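Local coordinates for transcriptional regulator, MarR family (Methanosarcina mazei, PDB 3S2W), which probably binds DNA as a transcription factor of the MarR family, built on a winged helix-turn-helix fold, at residues Ile65-Leu70 against Tyr106-Thr111; Phe53-Arg58 against Leu74-Gly79; Gln36-Lys41 against Ser126-Ile131. One frame throughout, in Å; residues are numbered along the deposited sequence.

Interaction 1 (Ile65-Leu70 against Tyr106-Thr111); sequences INQESL and YRVFLT
Gln67 N donates to Tyr106 O at 2.8 Å, and the bond is nearly straight. Two residues along from Tyr106, Val108 N gives a second bond to Ile65 O, also 2.8 Å. Between the two bonds, Asn66 and Arg107 form a non-hydrogen-bonded antiparallel pair. Their CA atoms are 4.1 Å apart, and Asn66 CA also offers a CH...O contact to Tyr106 O.

The side chains of Asn66 and Arg107 share one face of the sheet and cross at about a right angle. The Arg107 CG lies 3.9 Å from Asn66 N, while the amide and guanidinium planes stand 86° apart. With CG anti to the backbone N (chi1 -164°), the Asn66 amide is placed for OD1 to take Glu68 N on an in-plane lone pair at 3.1 Å. Asn66 is thus the N-cap of helix 67-74.

This is the short strand of a winged helix-turn-helix domain: residues 65-66 add a third, edge strand to the wing hairpin of 94-98 and 106-110. Ile65 and Val108 point to the other face. There Leu70 CD1 meets Val108 CG2 tip to tip at 3.9 Å, and Val108 CG1 lies 4.0 Å from Gln67 CB. Leu59 of helix 53-61 backs both Ile65 and Val108. Farther along the strand, Asp63 accepts from Leu110 N, and Thr111 caps helix 112-133 through a bond to Gly114 N.

Interaction 2 (Phe53-Arg58 against Leu74-Gly79); sequences FPFLMR and LKIDKG
Phe55 and Leu74 meet because both carry CG anti to their own carbonyl carbon, with chi1 of -60° and -65°. Leu74 then runs on extended, and this drives its CD1 over one face of the Phe55 ring. The methyl sits 3.7 Å from the ring centroid, 26° off the normal, a CH-pi contact. It is displaced toward the CD1-CE1 side. The closest pair is Phe55 CD1 to Leu74 CD1, 3.4 Å.

Ile76 comes to the far end of the same ring from the opposite direction. Its CD1 approaches the ring obliquely, 3.9 Å from Phe55 CZ. The two aliphatic residues thus hold different parts of one aromatic side chain. Pro54 and Arg58, one helical turn apart, flank Leu74. Pro54 CB is 4.4 Å from Leu74 CD1, and Arg58 CB is 4.4 Å from Leu74 CD2. No hydrogen bond crosses between the segments; the contact is apolar.

An alanine at Phe55 would remove the ring face under Leu74 CD1 and the CZ end that Ile76 CD1 touches, and would probably leave a gap between helix 53-61 and the turn.

Lys75 leaves helical geometry with positive phi, and Asp77 then caps the next helix through Thr80 N. Residues 75-77 form the turn between helix 67-74 and helix 78-90, the probable recognition helix. Arg33 of the second subunit packs on Pro54 and Ile76, and Tyr30 of that subunit on Leu74. Phe55 itself reaches inward between Leu70 of helix 67-74 and Thr81, Ala84, Ile85 and Leu88 of helix 78-90.

Interaction 3 (Gln36-Lys41 against Ser126-Ile131); sequences QIYIGK and SEWGEI. With SO4 (sulfate ion), chain K.
Glu127 is the first residue of 126-131 to touch the other helix: its CB lies 3.5 Å from Tyr38 OH. Its carboxylate turns to another partner, with OE2 in a salt bridge to Lys42. Lys42 also makes a weak hydrogen bond with Tyr38 OH, so it links the polar ends of both residues.

Trp128 follows and carries most of the packing. Its CE3 sits over one face of the Tyr38 ring, toward the rim, 3.5 Å from Tyr38 CG. The planes are 29° apart and slid well past each other, with the phenol and the six-membered ring of the indole 5.0 Å apart between centroids. The overlap is slight. Tyr38 can lean across because its CG is anti to the backbone N (chi1 180°). Trp128 CB also receives Ile39 CD1 at 4.1 Å, the two side chains crossing at about a right angle.

One turn on from Glu127, the side chains of Ile131 and Tyr38 approach from opposite directions. Ile131 CD1 reaches 3.4 Å from Tyr38 CE2 and lies 3.5 Å from O1 of a sulfate ion. That oxygen is near the plane of the phenol, at its edge, and accepts from Tyr38 OH at 2.6 Å.

Segments 36-41 and 126-131 run roughly antiparallel, 143° between directions, with axes 10.4 Å apart at closest. Their helices belong to the helical dimerisation region usual in MarR proteins, and Ile158 of the second subunit packs on Tyr38 and Ile131. The contact is largely apolar, and its polar groups gather at the phenol end. The sulfate there is likely to come from the crystallisation liquor.

Interactions 1 and 2 both lie in the winged helix-turn-helix domain, with centres 10 Å apart, and they touch. Leu70 packs on Phe55 and Arg58, and Leu110 on Leu56, so helix 53-61 serves both. Interaction 3 belongs to the dimerisation helices. Its centre lies about 25 Å from that of interaction 1, beyond the chain's centre. It meets interaction 2 where Phe53 packs on Ile39. All three are partly buried. Interaction 1 relies on backbone bonds at a sheet edge, interaction 2 on apolar side chains alone, and interaction 3 on a slid aromatic pair beside polar groups. Interactions 2 and 3 touch the second subunit; interaction 1 does not.

Interaction 1 (Ile65-Leu70 against Tyr106-Thr111)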
loop_
_atom_site.group_PDB
_atom_site.type_symbol
_atom_site.label_atom_id
_atom_site.label_comp_id
_atom_site.label_asym_id
_atom_site.label_seq_id
_atom_site.Cartn_x
_atom_site.Cartn_y
_atom_site.Cartn_z
ATOM N N ILE A 65 -16.962 15.495 -5.781
ATOM C CA ILE A 65 -16.214 15.850 -4.589
ATOM C C ILE A 65 -15.069 16.812 -4.935
ATOM O O ILE A 65 -14.507 16.770 -6.027
ATOM C CB ILE A 65 -15.678 14.585 -3.904
ATOM C CG1 ILE A 65 -14.822 14.937 -2.692
ATOM C CG2 ILE A 65 -14.863 13.769 -4.865
ATOM C CD1 ILE A 65 -14.056 13.736 -2.147
ATOM N N ASN A 66 -14.742 17.697 -4.008
ATOM C CA ASN A 66 -13.660 18.650 -4.210
ATOM C C ASN A 66 -12.307 17.948 -4.287
ATOM O O ASN A 66 -12.012 17.066 -3.493
ATOM C CB ASN A 66 -13.654 19.664 -3.068
ATOM C CG ASN A 66 -12.840 20.878 -3.385
ATOM O OD1 ASN A 66 -11.605 20.821 -3.449
ATOM N ND2 ASN A 66 -13.522 21.997 -3.600
ATOM N N GLN A 67 -11.477 18.349 -5.239
ATOM C CA GLN A 67 -10.213 17.662 -5.488
ATOM C C GLN A 67 -9.296 17.651 -4.266
ATOM O O GLN A 67 -8.552 16.703 -4.046
ATOM C CB GLN A 67 -9.493 18.291 -6.669
ATOM C CG GLN A 67 -8.295 17.511 -7.079
ATOM C CD GLN A 67 -7.559 18.147 -8.222
ATOM O OE1 GLN A 67 -8.137 18.425 -9.274
ATOM N NE2 GLN A 67 -6.270 18.394 -8.019
ATOM N N GLU A 68 -9.356 18.697 -3.457
ATOM C CA GLU A 68 -8.592 18.685 -2.223
ATOM C C GLU A 68 -9.146 17.619 -1.264
ATOM O O GLU A 68 -8.387 16.860 -0.659
ATOM C CB GLU A 68 -8.544 20.071 -1.573
ATOM C CG GLU A 68 -7.472 20.173 -0.503
ATOM C CD GLU A 68 -7.279 21.589 0.017
ATOM O OE1 GLU A 68 -8.147 22.454 -0.251
ATOM O OE2 GLU A 68 -6.250 21.831 0.694
ATOM N N SER A 69 -10.464 17.544 -1.137
ATOM C CA SER A 69 -11.076 16.497 -0.323
ATOM C C SER A 69 -10.584 15.117 -0.783
ATOM O O SER A 69 -10.195 14.290 0.029
ATOM C CB SER A 69 -12.615 16.559 -0.370
ATOM O OG SER A 69 -13.113 17.862 -0.102
ATOM N N LEU A 70 -10.591 14.864 -2.087
ATOM C CA LEU A 70 -10.106 13.583 -2.597
ATOM C C LEU A 70 -8.710 13.324 -2.072
ATOM O O LEU A 70 -8.391 12.226 -1.631
ATOM C CB LEU A 70 -10.081 13.577 -4.117
ATOM C CG LEU A 70 -11.382 13.166 -4.773
ATOM C CD1 LEU A 70 -11.221 13.308 -6.256
ATOM C CD2 LEU A 70 -11.686 11.746 -4.397
ATOM N N TYR A 106 -11.201 22.950 -7.321
ATOM C CA TYR A 106 -12.082 22.285 -8.280
ATOM C C TYR A 106 -12.904 21.135 -7.713
ATOM O O TYR A 106 -12.457 20.436 -6.815
ATOM C CB TYR A 106 -11.284 21.789 -9.500
ATOM C CG TYR A 106 -10.783 22.880 -10.425
ATOM C CD1 TYR A 106 -11.576 23.369 -11.448
ATOM C CD2 TYR A 106 -9.510 23.406 -10.287
ATOM C CE1 TYR A 106 -11.123 24.365 -12.301
ATOM C CE2 TYR A 106 -9.046 24.409 -11.143
ATOM C CZ TYR A 106 -9.858 24.881 -12.146
ATOM O OH TYR A 106 -9.409 25.867 -12.996
ATOM N N ARG A 107 -14.098 20.928 -8.261
ATOM C CA ARG A 107 -14.881 19.724 -7.967
ATOM C C ARG A 107 -14.796 18.712 -9.109
ATOM O O ARG A 107 -14.886 19.078 -10.289
ATOM C CB ARG A 107 -16.349 20.086 -7.713
ATOM C CG ARG A 107 -16.717 20.147 -6.251
ATOM C CD ARG A 107 -18.149 20.603 -5.995
ATOM N NE ARG A 107 -18.415 20.528 -4.557
ATOM C CZ ARG A 107 -18.061 21.466 -3.678
ATOM N NH1 ARG A 107 -18.324 21.305 -2.384
ATOM N NH2 ARG A 107 -17.443 22.569 -4.088
ATOM N N VAL A 108 -14.632 17.435 -8.781
ATOM C CA VAL A 108 -14.486 16.447 -9.849
ATOM C C VAL A 108 -15.694 15.538 -9.944
ATOM O O VAL A 108 -16.250 15.110 -8.935
ATOM C CB VAL A 108 -13.146 15.651 -9.785
ATOM C CG1 VAL A 108 -12.143 16.354 -8.900
ATOM C CG2 VAL A 108 -13.373 14.246 -9.313
ATOM N N PHE A 109 -16.106 15.282 -11.184
ATOM C CA PHE A 109 -17.315 14.545 -11.469
ATOM C C PHE A 109 -17.016 13.459 -12.486
ATOM O O PHE A 109 -16.175 13.638 -13.360
ATOM C CB PHE A 109 -18.350 15.473 -12.089
ATOM C CG PHE A 109 -18.950 16.472 -11.141
ATOM C CD1 PHE A 109 -20.173 16.217 -10.529
ATOM C CD2 PHE A 109 -18.331 17.690 -10.903
ATOM C CE1 PHE A 109 -20.759 17.141 -9.663
ATOM C CE2 PHE A 109 -18.916 18.628 -10.024
ATOM C CZ PHE A 109 -20.135 18.345 -9.408
ATOM N N LEU A 110 -17.717 12.335 -12.394
ATOM C CA LEU A 110 -17.640 11.308 -13.433
ATOM C C LEU A 110 -18.349 11.778 -14.698
ATOM O O LEU A 110 -19.417 12.397 -14.629
ATOM C CB LEU A 110 -18.262 10.005 -12.935
ATOM C CG LEU A 110 -17.467 9.317 -11.819
ATOM C CD1 LEU A 110 -18.392 8.455 -10.954
ATOM C CD2 LEU A 110 -16.265 8.495 -12.390
ATOM N N THR A 111 -17.751 11.511 -15.854
ATOM C CA THR A 111 -18.457 11.676 -17.120
ATOM C C THR A 111 -19.297 10.426 -17.397
ATOM O O THR A 111 -19.250 9.452 -16.641
ATOM C CB THR A 111 -17.484 11.822 -18.277
ATOM O OG1 THR A 111 -16.693 10.634 -18.356
ATOM C CG2 THR A 111 -16.566 13.028 -18.066
#

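Interaction 2 (Phe53-Arg58 against Leu74-Gly79)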
loop_
_atom_site.group_PDB
_atom_site.type_symbol
_atom_site.label_atom_id
_atom_site.label_comp_id
_atom_site.label_asym_id
_atom_site.label_seq_id
_atom_site.Cartn_x
_atom_site.Cartn_y
_atom_site.Cartn_z
ATOM N N PHE A 53 -6.850 4.397 -10.142
ATOM C CA PHE A 53 -7.920 3.514 -9.716
ATOM C C PHE A 53 -8.600 3.954 -8.413
ATOM O O PHE A 53 -9.827 3.948 -8.327
ATOM C CB PHE A 53 -7.369 2.116 -9.546
ATOM C CG PHE A 53 -8.411 1.085 -9.338
ATOM C CD1 PHE A 53 -8.540 0.446 -8.113
ATOM C CD2 PHE A 53 -9.270 0.733 -10.374
ATOM C CE1 PHE A 53 -9.520 -0.525 -7.928
ATOM C CE2 PHE A 53 -10.234 -0.237 -10.195
ATOM C CZ PHE A 53 -10.355 -0.873 -8.978
ATOM N N PRO A 54 -7.804 4.341 -7.397
ATOM C CA PRO A 54 -8.350 4.716 -6.090
ATOM C C PRO A 54 -9.279 5.935 -6.206
ATOM O O PRO A 54 -10.359 5.884 -5.617
ATOM C CB PRO A 54 -7.102 5.059 -5.267
ATOM C CG PRO A 54 -5.975 4.525 -6.017
ATOM C CD PRO A 54 -6.357 4.581 -7.458
ATOM N N PHE A 55 -8.888 6.975 -6.957
ATOM C CA PHE A 55 -9.777 8.124 -7.270
ATOM C C PHE A 55 -11.059 7.704 -7.982
ATOM O O PHE A 55 -12.159 8.009 -7.540
ATOM C CB PHE A 55 -9.048 9.214 -8.097
ATOM C CG PHE A 55 -7.851 9.797 -7.389
ATOM C CD1 PHE A 55 -8.013 10.807 -6.447
ATOM C CD2 PHE A 55 -6.565 9.297 -7.630
ATOM C CE1 PHE A 55 -6.935 11.318 -5.765
ATOM C CE2 PHE A 55 -5.470 9.814 -6.950
ATOM C CZ PHE A 55 -5.655 10.825 -6.014
ATOM N N LEU A 56 -10.928 7.006 -9.095
ATOM C CA LEU A 56 -12.121 6.514 -9.760
ATOM C C LEU A 56 -13.055 5.806 -8.756
ATOM O O LEU A 56 -14.240 6.122 -8.696
ATOM C CB LEU A 56 -11.737 5.609 -10.918
ATOM C CG LEU A 56 -12.665 5.634 -12.125
ATOM C CD1 LEU A 56 -12.888 7.059 -12.630
ATOM C CD2 LEU A 56 -12.119 4.738 -13.236
HETATM N N MSE A 57 -12.524 4.886 -7.947
HETATM C CA MSE A 57 -13.356 4.117 -7.018
HETATM C C MSE A 57 -14.044 5.018 -5.991
HETATM O O MSE A 57 -15.170 4.756 -5.574
HETATM C CB MSE A 57 -12.541 3.017 -6.302
HETATM C CG MSE A 57 -12.077 1.860 -7.214
HETATM SE SE MSE A 57 -13.553 0.934 -8.157
HETATM C CE MSE A 57 -14.284 -0.134 -6.692
ATOM N N ARG A 58 -13.365 6.082 -5.587
ATOM C CA ARG A 58 -13.945 7.045 -4.659
ATOM C C ARG A 58 -15.102 7.838 -5.283
ATOM O O ARG A 58 -16.143 8.020 -4.654
ATOM C CB ARG A 58 -12.861 7.995 -4.150
ATOM C CG ARG A 58 -13.299 8.874 -2.997
ATOM C CD ARG A 58 -13.795 8.050 -1.841
ATOM N NE ARG A 58 -14.785 8.787 -1.071
ATOM C CZ ARG A 58 -14.620 9.177 0.186
ATOM N NH1 ARG A 58 -13.503 8.888 0.841
ATOM N NH2 ARG A 58 -15.589 9.852 0.785
ATOM N N LEU A 74 -8.016 10.181 0.652
ATOM C CA LEU A 74 -7.252 9.046 0.156
ATOM C C LEU A 74 -5.871 9.110 0.763
ATOM O O LEU A 74 -5.121 8.137 0.734
ATOM C CB LEU A 74 -7.193 9.018 -1.390
ATOM C CG LEU A 74 -8.530 8.807 -2.150
ATOM C CD1 LEU A 74 -8.390 8.918 -3.655
ATOM C CD2 LEU A 74 -9.118 7.483 -1.818
ATOM N N LYS A 75 -5.561 10.263 1.342
ATOM C CA LYS A 75 -4.221 10.553 1.841
ATOM C C LYS A 75 -3.210 10.293 0.745
ATOM O O LYS A 75 -2.207 9.606 0.960
ATOM C CB LYS A 75 -3.888 9.742 3.099
ATOM C CG LYS A 75 -4.717 10.102 4.331
ATOM C CD LYS A 75 -4.244 11.402 4.929
ATOM C CE LYS A 75 -5.037 11.753 6.155
ATOM N NZ LYS A 75 -4.143 12.331 7.195
ATOM N N ILE A 76 -3.494 10.831 -0.440
ATOM C CA ILE A 76 -2.517 10.905 -1.527
ATOM C C ILE A 76 -2.208 12.381 -1.758
ATOM O O ILE A 76 -3.136 13.211 -1.760
ATOM C CB ILE A 76 -3.051 10.266 -2.824
ATOM C CG1 ILE A 76 -3.320 8.771 -2.626
ATOM C CG2 ILE A 76 -2.069 10.474 -3.965
ATOM C CD1 ILE A 76 -4.043 8.106 -3.789
ATOM N N ASP A 77 -0.926 12.721 -1.936
ATOM C CA ASP A 77 -0.519 14.140 -1.962
ATOM C C ASP A 77 -1.110 14.934 -3.130
ATOM O O ASP A 77 -1.555 14.363 -4.129
ATOM C CB ASP A 77 1.008 14.327 -1.862
ATOM C CG ASP A 77 1.777 13.672 -3.010
ATOM O OD1 ASP A 77 1.925 14.306 -4.075
ATOM O OD2 ASP A 77 2.266 12.533 -2.844
ATOM N N LYS A 78 -1.113 16.253 -2.981
ATOM C CA LYS A 78 -1.751 17.154 -3.931
ATOM C C LYS A 78 -1.190 17.014 -5.332
ATOM O O LYS A 78 -1.931 17.087 -6.303
ATOM C CB LYS A 78 -1.621 18.611 -3.465
ATOM C CG LYS A 78 -1.940 18.817 -1.981
ATOM C CD LYS A 78 -3.330 18.295 -1.595
ATOM C CE LYS A 78 -3.522 18.261 -0.072
ATOM N NZ LYS A 78 -4.885 18.726 0.357
ATOM N N GLY A 79 0.118 16.814 -5.430
ATOM C CA GLY A 79 0.794 16.731 -6.712
ATOM C C GLY A 79 0.571 15.399 -7.393
ATOM O O GLY A 79 0.458 15.333 -8.611
#

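Interaction 3 (Gln36-Lys41 against Ser126-Ile131)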
loop_
_atom_site.group_PDB
_atom_site.type_symbol
_atom_site.label_atom_id
_atom_site.label_comp_id
_atom_site.label_asym_id
_atom_site.label_seq_id
_atom_site.Cartn_x
_atom_site.Cartn_y
_atom_site.Cartn_z
ATOM N N GLN A 36 -1.548 -3.704 -6.830
ATOM C CA GLN A 36 -1.399 -2.631 -7.812
ATOM C C GLN A 36 -0.932 -3.224 -9.119
ATOM O O GLN A 36 -1.246 -2.712 -10.192
ATOM C CB GLN A 36 -0.436 -1.521 -7.361
ATOM C CG GLN A 36 -0.930 -0.604 -6.210
ATOM C CD GLN A 36 -2.352 -0.073 -6.389
ATOM O OE1 GLN A 36 -2.568 1.040 -6.900
ATOM N NE2 GLN A 36 -3.333 -0.851 -5.929
ATOM N N ILE A 37 -0.210 -4.328 -9.034
ATOM C CA ILE A 37 0.188 -5.024 -10.247
ATOM C C ILE A 37 -1.004 -5.746 -10.885
ATOM O O ILE A 37 -1.263 -5.600 -12.081
ATOM C CB ILE A 37 1.374 -5.976 -9.985
ATOM C CG1 ILE A 37 2.623 -5.140 -9.737
ATOM C CG2 ILE A 37 1.616 -6.948 -11.167
ATOM C CD1 ILE A 37 3.612 -5.829 -8.892
ATOM N N TYR A 38 -1.739 -6.498 -10.070
ATOM C CA TYR A 38 -2.869 -7.272 -10.554
ATOM C C TYR A 38 -3.963 -6.370 -11.109
ATOM O O TYR A 38 -4.487 -6.631 -12.184
ATOM C CB TYR A 38 -3.442 -8.137 -9.435
ATOM C CG TYR A 38 -4.611 -8.942 -9.903
ATOM C CD1 TYR A 38 -5.893 -8.423 -9.845
ATOM C CD2 TYR A 38 -4.431 -10.209 -10.448
ATOM C CE1 TYR A 38 -6.969 -9.141 -10.280
ATOM C CE2 TYR A 38 -5.511 -10.946 -10.899
ATOM C CZ TYR A 38 -6.777 -10.407 -10.807
ATOM O OH TYR A 38 -7.865 -11.128 -11.244
ATOM N N ILE A 39 -4.312 -5.318 -10.366
ATOM C CA ILE A 39 -5.287 -4.357 -10.831
ATOM C C ILE A 39 -4.752 -3.674 -12.081
ATOM O O ILE A 39 -5.451 -3.532 -13.072
ATOM C CB ILE A 39 -5.583 -3.305 -9.757
ATOM C CG1 ILE A 39 -6.169 -3.967 -8.506
ATOM C CG2 ILE A 39 -6.545 -2.253 -10.266
ATOM C CD1 ILE A 39 -7.502 -4.573 -8.722
ATOM N N GLY A 40 -3.500 -3.255 -12.023
ATOM C CA GLY A 40 -2.864 -2.561 -13.124
ATOM C C GLY A 40 -3.016 -3.242 -14.449
ATOM O O GLY A 40 -3.298 -2.585 -15.451
ATOM N N LYS A 41 -2.845 -4.554 -14.482
ATOM C CA LYS A 41 -2.928 -5.241 -15.764
ATOM C C LYS A 41 -4.356 -5.281 -16.260
ATOM O O LYS A 41 -4.608 -5.196 -17.470
ATOM C CB LYS A 41 -2.379 -6.660 -15.681
ATOM C CG LYS A 41 -0.872 -6.727 -15.656
ATOM C CD LYS A 41 -0.350 -7.638 -16.752
ATOM C CE LYS A 41 -0.972 -9.023 -16.642
ATOM N NZ LYS A 41 0.067 -10.085 -16.622
ATOM N N SER A 126 -13.269 -7.213 -7.419
ATOM C CA SER A 126 -13.806 -8.429 -6.839
ATOM C C SER A 126 -12.888 -9.586 -7.115
ATOM O O SER A 126 -12.652 -10.411 -6.245
ATOM C CB SER A 126 -15.206 -8.738 -7.392
ATOM O OG SER A 126 -16.143 -7.784 -6.932
ATOM N N GLU A 127 -12.372 -9.654 -8.333
ATOM C CA GLU A 127 -11.569 -10.802 -8.734
ATOM C C GLU A 127 -10.313 -10.801 -7.912
ATOM O O GLU A 127 -9.749 -11.846 -7.606
ATOM C CB GLU A 127 -11.234 -10.737 -10.226
ATOM C CG GLU A 127 -12.456 -10.863 -11.127
ATOM C CD GLU A 127 -12.180 -10.440 -12.549
ATOM O OE1 GLU A 127 -12.973 -10.804 -13.443
ATOM O OE2 GLU A 127 -11.178 -9.734 -12.773
ATOM N N TRP A 128 -9.875 -9.602 -7.553
ATOM C CA TRP A 128 -8.714 -9.477 -6.711
ATOM C C TRP A 128 -9.007 -9.972 -5.284
ATOM O O TRP A 128 -8.234 -10.758 -4.729
ATOM C CB TRP A 128 -8.229 -8.042 -6.723
ATOM C CG TRP A 128 -7.101 -7.828 -5.801
ATOM C CD1 TRP A 128 -7.053 -6.958 -4.766
ATOM C CD2 TRP A 128 -5.866 -8.544 -5.786
ATOM N NE1 TRP A 128 -5.851 -7.059 -4.118
ATOM C CE2 TRP A 128 -5.105 -8.037 -4.719
ATOM C CE3 TRP A 128 -5.319 -9.559 -6.583
ATOM C CZ2 TRP A 128 -3.813 -8.489 -4.431
ATOM C CZ3 TRP A 128 -4.046 -10.022 -6.285
ATOM C CH2 TRP A 128 -3.303 -9.470 -5.227
ATOM N N GLY A 129 -10.122 -9.536 -4.700
ATOM C CA GLY A 129 -10.512 -9.987 -3.373
ATOM C C GLY A 129 -10.680 -11.491 -3.351
ATOM O O GLY A 129 -10.371 -12.169 -2.367
ATOM N N GLU A 130 -11.157 -12.008 -4.473
ATOM C CA GLU A 130 -11.461 -13.420 -4.638
ATOM C C GLU A 130 -10.191 -14.242 -4.604
ATOM O O GLU A 130 -10.133 -15.329 -4.023
ATOM C CB GLU A 130 -12.135 -13.633 -5.990
ATOM C CG GLU A 130 -12.322 -15.088 -6.362
ATOM C CD GLU A 130 -13.279 -15.825 -5.430
ATOM O OE1 GLU A 130 -13.316 -17.075 -5.495
ATOM O OE2 GLU A 130 -13.990 -15.160 -4.637
ATOM N N ILE A 131 -9.182 -13.727 -5.285
ATOM C CA ILE A 131 -7.874 -14.289 -5.200
ATOM C C ILE A 131 -7.393 -14.222 -3.747
ATOM O O ILE A 131 -6.796 -15.159 -3.253
ATOM C CB ILE A 131 -6.907 -13.557 -6.163
ATOM C CG1 ILE A 131 -7.167 -14.023 -7.598
ATOM C CG2 ILE A 131 -5.441 -13.812 -5.775
ATOM C CD1 ILE A 131 -6.327 -13.328 -8.624
HETATM S S SO4 K . -7.768 -14.242 -12.876
HETATM O O1 SO4 K . -8.135 -13.743 -11.553
HETATM O O2 SO4 K . -8.922 -14.149 -13.772
HETATM O O3 SO4 K . -6.675 -13.443 -13.421
HETATM O O4 SO4 K . -7.337 -15.634 -12.761
#